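2-phospho-L-lactate guanylyltransferase (Methanosarcina mazei, PDB 2I5E) probably condenses (2S)-2-phospholactate with GTP to give (2S)-lactyl-2-diphospho-5'-guanosine and diphosphate, a step in the biosynthesis of coenzyme F420. Local coordinates at residues Lys11-Lys16 with Glu27-Val32; Thr112-Cys117 with Gly157-Ile162. All blocks are in the same frame, centred on the assembly; numbering follows the deposited sequence.

Overall arrangement
From the N terminus, strand 5-9 runs into the loop that carries Lys11-Lys16, and contact 1 closes when the chain returns along helix 25-45, only 11 residues later. The chain then passes through strands 50-55, 68-71 and 91-94 before contact 2 opens at Thr112-Cys117, at the start of strand 116-120. Contact 2 closes about 40 residues on, past strand 126-131 and helix 145-154, at strand 160-162. The two loops follow in series, neither nested nor crossed. Their centres lie about 32 Å apart on opposite sides of the chain's centre: contact 1 ties a loop to a helix, contact 2 builds one edge, within this chain, of the seven-stranded mixed sheet.

Contact 1: Lys11-Lys16 with Glu27-Val32; sequences KKAGAK and EREEFV. With PEG (di(hydroxyethyl)ether), chain F.
Backbone Lys12-Ala15 makes a type II beta turn against one flank of helix 25-45, with Lys12 and Glu29 CA atoms 5.6 Å apart. The turn belongs to the loop between strand 5-9 and this helix in the GT-A-like nucleotidyltransferase fold, where the loop after the first strand commonly helps to bind the nucleotide. Gly14 takes its third position with phi 60°, where glycine is readily accommodated. Glu29 and Arg28 reach the turn from the helix. Glu29 OE1 takes a weak hydrogen bond from Gly14 N (3.3 Å), while OE2 is held by Tyr59 OH. The extended Lys12 chain, its CG anti to the backbone N (chi1 175°), crosses Glu29 at about a right angle and lays CE 3.7 Å from Glu29 OE2; its NZ continues to a salt bridge with Glu33. Further along the helix, Val32 CG2 meets Ala15 CB at 3.5 Å. Lys16 turns its NZ away from the helix to Asp97 and Asp173, fixing the far end of its chain by two salt bridges. A diethylene glycol molecule, probably from the crystallisation liquor, accepts a weak bond from Lys11 N. Arg28 bends at chi3 and presents the edge of its guanidinium to Gly14 O, in plane, though the bond from Arg28 NH2 to Gly14 O, 3.1 Å long, is weak at 138°.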
ATOM      1  N   LYS A  11      -4.314  22.441  -5.960  1.00 35.47           N
ATOM      2  CA  LYS A  11      -3.741  23.565  -6.723  1.00 37.45           C
ATOM      3  C   LYS A  11      -3.252  22.982  -8.030  1.00 36.90           C
ATOM      4  O   LYS A  11      -2.296  22.178  -8.031  1.00 36.56           O
ATOM      5  CB  LYS A  11      -2.613  24.261  -5.898  1.00 36.31           C
ATOM      6  CG  LYS A  11      -1.603  25.221  -6.632  1.00 39.71           C
ATOM      7  CD  LYS A  11      -0.787  26.057  -5.549  1.00 40.05           C
ATOM      8  CE  LYS A  11       0.445  26.924  -5.962  1.00 40.14           C
ATOM      9  NZ  LYS A  11       0.207  27.626  -7.205  1.00 42.28           N
ATOM     10  N   LYS A  12      -3.902  23.348  -9.136  1.00 35.76           N
ATOM     11  CA  LYS A  12      -3.468  22.861 -10.410  1.00 36.51           C
ATOM     12  C   LYS A  12      -2.054  23.340 -10.807  1.00 39.29           C
ATOM     13  O   LYS A  12      -1.292  22.569 -11.389  1.00 38.03           O
ATOM     14  CB  LYS A  12      -4.524  23.190 -11.502  1.00 36.71           C
ATOM     15  CG  LYS A  12      -4.109  22.837 -12.901  1.00 33.42           C
ATOM     16  CD  LYS A  12      -5.300  22.853 -13.795  1.00 38.62           C
ATOM     17  CE  LYS A  12      -4.870  22.945 -15.258  1.00 34.38           C
ATOM     18  NZ  LYS A  12      -5.997  22.349 -15.990  1.00 37.93           N
ATOM     19  N   ALA A  13      -1.681  24.594 -10.487  1.00 40.65           N
ATOM     20  CA  ALA A  13      -0.425  25.151 -11.027  1.00 41.27           C
ATOM     21  C   ALA A  13       0.887  24.649 -10.460  1.00 43.68           C
ATOM     22  O   ALA A  13       1.119  24.710  -9.256  1.00 43.54           O
ATOM     23  CB  ALA A  13      -0.451  26.661 -10.945  1.00 42.81           C
ATOM     24  N   GLY A  14       1.782  24.198 -11.346  1.00 45.56           N
ATOM     25  CA  GLY A  14       2.999  23.504 -10.910  1.00 47.53           C
ATOM     26  C   GLY A  14       2.784  22.223 -10.103  1.00 48.25           C
ATOM     27  O   GLY A  14       3.662  21.821  -9.338  1.00 50.60           O
ATOM     28  N   ALA A  15       1.643  21.547 -10.295  1.00 49.82           N
ATOM     29  CA  ALA A  15       1.006  20.682  -9.253  1.00 47.74           C
ATOM     30  C   ALA A  15       1.818  19.612  -8.542  1.00 48.36           C
ATOM     31  O   ALA A  15       1.607  19.418  -7.277  1.00 50.49           O
ATOM     32  CB  ALA A  15      -0.199  20.063  -9.823  1.00 48.10           C
ATOM     33  N   LYS A  16       2.656  18.901  -9.332  1.00 45.57           N
ATOM     34  CA  LYS A  16       3.297  17.580  -8.997  1.00 43.76           C
ATOM     35  C   LYS A  16       4.764  17.541  -9.531  1.00 44.25           C
ATOM     36  O   LYS A  16       5.141  16.739 -10.353  1.00 44.71           O
ATOM     37  CB  LYS A  16       2.523  16.394  -9.619  1.00 42.08           C
ATOM     38  CG  LYS A  16       1.193  15.952  -8.916  1.00 40.74           C
ATOM     39  CD  LYS A  16       1.438  15.404  -7.511  1.00 38.57           C
ATOM     40  CE  LYS A  16       0.090  15.023  -6.804  1.00 35.50           C
ATOM     41  NZ  LYS A  16       0.549  14.366  -5.557  1.00 33.76           N
ATOM     42  N   GLU A  27       1.831  18.380 -18.854  1.00 42.32           N
ATOM     43  CA  GLU A  27       1.258  17.025 -18.590  1.00 41.54           C
ATOM     44  C   GLU A  27       0.813  16.879 -17.135  1.00 38.89           C
ATOM     45  O   GLU A  27      -0.276  16.413 -16.871  1.00 37.43           O
ATOM     46  CB  GLU A  27       2.216  15.913 -18.985  1.00 40.51           C
ATOM     47  CG  GLU A  27       2.321  15.802 -20.469  1.00 44.88           C
ATOM     48  CD  GLU A  27       3.542  15.031 -20.930  1.00 46.17           C
ATOM     49  OE1 GLU A  27       3.391  14.480 -22.025  1.00 43.10           O
ATOM     50  OE2 GLU A  27       4.631  15.002 -20.241  1.00 45.87           O
ATOM     51  N   ARG A  28       1.698  17.297 -16.219  1.00 37.53           N
ATOM     52  CA  ARG A  28       1.398  17.349 -14.818  1.00 36.93           C
ATOM     53  C   ARG A  28       0.077  18.015 -14.534  1.00 37.06           C
ATOM     54  O   ARG A  28      -0.726  17.488 -13.830  1.00 38.80           O
ATOM     55  CB  ARG A  28       2.542  18.039 -14.094  1.00 34.86           C
ATOM     56  CG  ARG A  28       3.725  17.098 -13.998  1.00 40.79           C
ATOM     57  CD  ARG A  28       5.080  17.907 -13.895  1.00 42.58           C
ATOM     58  NE  ARG A  28       4.928  18.994 -12.908  1.00 50.60           N
ATOM     59  CZ  ARG A  28       5.760  20.030 -12.719  1.00 50.82           C
ATOM     60  NH1 ARG A  28       6.858  20.181 -13.482  1.00 48.25           N
ATOM     61  NH2 ARG A  28       5.468  20.932 -11.759  1.00 46.38           N
ATOM     62  N   GLU A  29      -0.167  19.204 -15.085  1.00 38.31           N
ATOM     63  CA  GLU A  29      -1.344  19.943 -14.728  1.00 38.36           C
ATOM     64  C   GLU A  29      -2.542  19.198 -15.280  1.00 38.17           C
ATOM     65  O   GLU A  29      -3.569  19.095 -14.626  1.00 37.95           O
ATOM     66  CB  GLU A  29      -1.291  21.364 -15.324  1.00 39.24           C
ATOM     67  CG  GLU A  29      -0.165  22.190 -14.806  1.00 42.42           C
ATOM     68  CD  GLU A  29      -0.442  23.655 -14.955  1.00 42.70           C
ATOM     69  OE1 GLU A  29       0.280  24.381 -14.291  1.00 39.14           O
ATOM     70  OE2 GLU A  29      -1.386  24.068 -15.689  1.00 43.40           O
ATOM     71  N   GLU A  30      -2.448  18.678 -16.493  1.00 39.50           N
ATOM     72  CA  GLU A  30      -3.611  17.886 -17.022  1.00 40.67           C
ATOM     73  C   GLU A  30      -3.944  16.606 -16.217  1.00 37.85           C
ATOM     74  O   GLU A  30      -5.086  16.341 -15.925  1.00 38.54           O
ATOM     75  CB  GLU A  30      -3.398  17.532 -18.488  1.00 41.34           C
ATOM     76  CG  GLU A  30      -4.419  18.237 -19.351  1.00 50.65           C
ATOM     77  CD  GLU A  30      -5.631  17.402 -19.697  1.00 58.02           C
ATOM     78  OE1 GLU A  30      -6.545  17.211 -18.824  1.00 54.92           O
ATOM     79  OE2 GLU A  30      -5.656  16.987 -20.912  1.00 63.57           O
ATOM     80  N   PHE A  31      -2.917  15.823 -15.904  1.00 36.84           N
ATOM     81  CA  PHE A  31      -3.026  14.638 -15.110  1.00 36.23           C
ATOM     82  C   PHE A  31      -3.778  14.967 -13.808  1.00 36.76           C
ATOM     83  O   PHE A  31      -4.836  14.485 -13.555  1.00 37.50           O
ATOM     84  CB  PHE A  31      -1.600  14.136 -14.813  1.00 36.80           C
ATOM     85  CG  PHE A  31      -1.560  12.817 -14.133  1.00 34.69           C
ATOM     86  CD1 PHE A  31      -2.417  11.791 -14.547  1.00 33.07           C
ATOM     87  CD2 PHE A  31      -0.683  12.587 -13.081  1.00 34.65           C
ATOM     88  CE1 PHE A  31      -2.424  10.606 -13.938  1.00 32.81           C
ATOM     89  CE2 PHE A  31      -0.658  11.352 -12.452  1.00 32.32           C
ATOM     90  CZ  PHE A  31      -1.508  10.358 -12.894  1.00 33.83           C
ATOM     91  N   VAL A  32      -3.212  15.840 -12.988  1.00 37.51           N
ATOM     92  CA  VAL A  32      -3.786  16.280 -11.720  1.00 36.02           C
ATOM     93  C   VAL A  32      -5.299  16.641 -11.827  1.00 34.46           C
ATOM     94  O   VAL A  32      -6.147  16.223 -11.042  1.00 32.78           O
ATOM     95  CB  VAL A  32      -2.838  17.442 -11.342  1.00 38.33           C
ATOM     96  CG1 VAL A  32      -3.498  18.800 -11.165  1.00 34.42           C
ATOM     97  CG2 VAL A  32      -1.737  17.010 -10.344  1.00 36.19           C
TER
HETATM   98  C1  PEG F 306      -2.793  19.494  -6.421  1.00 50.02           C
HETATM   99  O1  PEG F 306      -2.813  19.966  -5.062  1.00 54.32           O
HETATM  100  C2  PEG F 306      -1.951  18.233  -6.369  1.00 53.33           C
HETATM  101  O2  PEG F 306      -2.813  17.087  -6.264  1.00 47.78           O
HETATM  102  C3  PEG F 306      -3.172  16.765  -7.610  1.00 43.04           C
HETATM  103  C4  PEG F 306      -4.118  15.574  -7.656  1.00 46.23           C
HETATM  104  O4  PEG F 306      -5.211  15.651  -8.562  1.00 31.28           O

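Contact 2: Thr112-Cys117 with Gly157-Ile162; sequences TEKDVC and GQDFEI
Asp115 and Asp159 cross at about a right angle, their carboxylate planes 44° apart, and each accepts a bond from the other's backbone N. Asp115 N meets Asp159 OD1 at 2.8 Å, nearly head-on to the C-O bond, with an N-H...O angle of 168°. In return Asp159 N reaches Asp115 OD2 at 3.1 Å from above the carboxylate plane. Asp159 CG sits between its backbone N and carbonyl carbon (chi1 62°), which brings OD1 back to the backbone of Asp115. With an alanine in place of Asp159, Asp115 N is likely to lose this acceptor and the Lys114 chain the carboxylate it crosses. That chain, bent at chi2, passes CD within 3.3 Å of Asp159 OD2, while NZ stays beyond salt-bridge range. Asp115 OD2 and Asp159 OD1 come to 3.3 Å, a repulsion that the two N-H donors probably offset. Gln158 crosses Asp115, and its OE1 is bonded by Asn133. Glu161 and Thr112 run past each other in opposite directions; Thr112 OG1 donates to Glu161 OE1 at 2.5 Å, so short that the exact length is doubtful. The same hydroxyl accepts from Lys114 N, closing an ST turn. Val116 N to Asp159 O (3.0 Å) and Glu161 N to Val116 O (2.9 Å) start the parallel pairing by which strand 160-162 edges, within this chain, the mixed sheet of this GT-A-like fold.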
ATOM      1  N   THR A 112     -16.485   4.926  10.207  1.00 42.21           N
ATOM      2  CA  THR A 112     -15.651   4.415  11.260  1.00 41.74           C
ATOM      3  C   THR A 112     -16.401   4.490  12.562  1.00 44.12           C
ATOM      4  O   THR A 112     -17.308   5.319  12.735  1.00 43.26           O
ATOM      5  CB  THR A 112     -14.357   5.176  11.425  1.00 41.55           C
ATOM      6  OG1 THR A 112     -13.564   4.520  12.435  1.00 41.11           O
ATOM      7  CG2 THR A 112     -14.601   6.642  11.756  1.00 35.04           C
ATOM      8  N   GLU A 113     -16.020   3.633  13.494  1.00 44.56           N
ATOM      9  CA  GLU A 113     -16.701   3.618  14.738  1.00 46.61           C
ATOM     10  C   GLU A 113     -15.850   4.424  15.694  1.00 44.74           C
ATOM     11  O   GLU A 113     -16.362   4.806  16.747  1.00 43.45           O
ATOM     12  CB  GLU A 113     -17.024   2.187  15.188  1.00 46.92           C
ATOM     13  CG  GLU A 113     -18.441   1.768  14.725  1.00 50.81           C
ATOM     14  CD  GLU A 113     -18.673   0.239  14.677  1.00 52.98           C
ATOM     15  OE1 GLU A 113     -17.809  -0.548  15.183  1.00 59.25           O
ATOM     16  OE2 GLU A 113     -19.745  -0.175  14.151  1.00 59.33           O
ATOM     17  N   LYS A 114     -14.611   4.760  15.274  1.00 42.67           N
ATOM     18  CA  LYS A 114     -13.730   5.650  16.086  1.00 42.26           C
ATOM     19  C   LYS A 114     -13.999   7.148  15.870  1.00 40.70           C
ATOM     20  O   LYS A 114     -14.705   7.527  14.941  1.00 40.62           O
ATOM     21  CB  LYS A 114     -12.217   5.396  15.858  1.00 42.23           C
ATOM     22  CG  LYS A 114     -11.752   3.944  16.108  1.00 44.20           C
ATOM     23  CD  LYS A 114     -12.024   3.561  17.559  1.00 48.01           C
ATOM     24  CE  LYS A 114     -11.996   2.054  17.787  1.00 51.56           C
ATOM     25  NZ  LYS A 114     -10.812   1.727  18.623  1.00 56.62           N
ATOM     26  N   ASP A 115     -13.365   7.969  16.700  1.00 39.61           N
ATOM     27  CA  ASP A 115     -13.401   9.404  16.599  1.00 38.72           C
ATOM     28  C   ASP A 115     -12.730   9.962  15.357  1.00 38.81           C
ATOM     29  O   ASP A 115     -13.195  11.000  14.810  1.00 38.72           O
ATOM     30  CB  ASP A 115     -12.715   9.980  17.799  1.00 38.68           C
ATOM     31  CG  ASP A 115     -13.495   9.751  19.066  1.00 41.99           C
ATOM     32  OD1 ASP A 115     -14.727   9.511  19.015  1.00 44.97           O
ATOM     33  OD2 ASP A 115     -12.847   9.765  20.115  1.00 47.98           O
ATOM     34  N   VAL A 116     -11.598   9.353  14.957  1.00 37.38           N
ATOM     35  CA  VAL A 116     -10.942   9.720  13.667  1.00 36.30           C
ATOM     36  C   VAL A 116     -10.619   8.528  12.827  1.00 37.01           C
ATOM     37  O   VAL A 116     -10.415   7.425  13.354  1.00 35.31           O
ATOM     38  CB  VAL A 116      -9.883  10.884  13.757  1.00 38.86           C
ATOM     39  CG1 VAL A 116      -9.719  11.491  15.186  1.00 34.88           C
ATOM     40  CG2 VAL A 116      -8.549  10.660  12.937  1.00 33.35           C
ATOM     41  N   CYS A 117     -10.775   8.641  11.507  1.00 35.80           N
ATOM     42  CA  CYS A 117     -10.223   7.555  10.690  1.00 33.80           C
ATOM     43  C   CYS A 117      -9.142   8.119   9.825  1.00 34.66           C
ATOM     44  O   CYS A 117      -9.274   9.194   9.199  1.00 30.60           O
ATOM     45  CB  CYS A 117     -11.266   6.865   9.867  1.00 34.47           C
ATOM     46  SG  CYS A 117     -10.678   5.477   8.923  1.00 35.60           S
ATOM     47  N   GLY A 157      -7.616  12.812  23.400  1.00 51.32           N
ATOM     48  CA  GLY A 157      -8.657  12.038  24.085  1.00 52.09           C
ATOM     49  C   GLY A 157      -9.376  11.115  23.147  1.00 51.79           C
ATOM     50  O   GLY A 157     -10.015  10.132  23.573  1.00 53.85           O
ATOM     51  N   GLN A 158      -9.173  11.378  21.867  1.00 49.41           N
ATOM     52  CA  GLN A 158      -9.888  10.745  20.800  1.00 47.97           C
ATOM     53  C   GLN A 158      -9.206   9.478  20.252  1.00 48.07           C
ATOM     54  O   GLN A 158      -7.981   9.424  20.095  1.00 48.49           O
ATOM     55  CB  GLN A 158     -10.055  11.783  19.733  1.00 47.37           C
ATOM     56  CG  GLN A 158     -10.912  12.981  20.274  1.00 45.54           C
ATOM     57  CD  GLN A 158     -11.409  13.739  19.138  1.00 45.08           C
ATOM     58  OE1 GLN A 158     -12.436  13.374  18.510  1.00 43.92           O
ATOM     59  NE2 GLN A 158     -10.638  14.746  18.758  1.00 43.56           N
ATOM     60  N   ASP A 159     -10.001   8.447  20.025  1.00 46.21           N
ATOM     61  CA  ASP A 159      -9.457   7.210  19.482  1.00 46.18           C
ATOM     62  C   ASP A 159      -9.456   7.274  17.898  1.00 44.20           C
ATOM     63  O   ASP A 159     -10.102   8.165  17.283  1.00 42.81           O
ATOM     64  CB  ASP A 159     -10.192   5.996  20.137  1.00 45.88           C
ATOM     65  CG  ASP A 159     -11.700   5.967  19.840  1.00 50.96           C
ATOM     66  OD1 ASP A 159     -12.170   6.786  18.989  1.00 49.81           O
ATOM     67  OD2 ASP A 159     -12.421   5.068  20.422  1.00 53.43           O
ATOM     68  N   PHE A 160      -8.692   6.412  17.231  1.00 41.68           N
ATOM     69  CA  PHE A 160      -8.536   6.547  15.783  1.00 38.47           C
ATOM     70  C   PHE A 160      -8.525   5.136  15.251  1.00 38.87           C
ATOM     71  O   PHE A 160      -8.069   4.231  15.955  1.00 39.63           O
ATOM     72  CB  PHE A 160      -7.279   7.344  15.350  1.00 37.70           C
ATOM     73  CG  PHE A 160      -5.963   6.787  15.879  1.00 41.57           C
ATOM     74  CD1 PHE A 160      -5.309   5.717  15.211  1.00 37.70           C
ATOM     75  CD2 PHE A 160      -5.353   7.336  17.026  1.00 39.19           C
ATOM     76  CE1 PHE A 160      -4.099   5.166  15.675  1.00 34.88           C
ATOM     77  CE2 PHE A 160      -4.156   6.789  17.491  1.00 39.16           C
ATOM     78  CZ  PHE A 160      -3.524   5.695  16.781  1.00 36.56           C
ATOM     79  N   GLU A 161      -9.110   4.958  14.073  1.00 36.12           N
ATOM     80  CA  GLU A 161      -8.947   3.827  13.260  1.00 35.88           C
ATOM     81  C   GLU A 161      -7.929   4.139  12.152  1.00 35.03           C
ATOM     82  O   GLU A 161      -8.065   5.150  11.478  1.00 33.45           O
ATOM     83  CB  GLU A 161     -10.264   3.580  12.573  1.00 32.92           C
ATOM     84  CG  GLU A 161     -10.324   2.194  12.077  1.00 38.19           C
ATOM     85  CD  GLU A 161     -11.483   1.931  11.197  1.00 41.71           C
ATOM     86  OE1 GLU A 161     -12.547   2.549  11.369  1.00 39.48           O
ATOM     87  OE2 GLU A 161     -11.288   1.142  10.257  1.00 50.53           O
ATOM     88  N   ILE A 162      -6.963   3.217  11.925  1.00 35.57           N
ATOM     89  CA  ILE A 162      -6.086   3.169  10.727  1.00 34.09           C
ATOM     90  C   ILE A 162      -6.823   2.371   9.676  1.00 33.75           C
ATOM     91  O   ILE A 162      -7.038   1.174   9.860  1.00 34.16           O
ATOM     92  CB  ILE A 162      -4.728   2.439  10.983  1.00 35.40           C
ATOM     93  CG1 ILE A 162      -3.956   3.083  12.167  1.00 37.08           C
ATOM     94  CG2 ILE A 162      -3.846   2.424   9.682  1.00 33.63           C
ATOM     95  CD1 ILE A 162      -3.767   4.509  11.994  1.00 41.91           C
TER
HETATM   96  O   HOH W   1     -12.812  13.739  16.041  1.00 37.52           O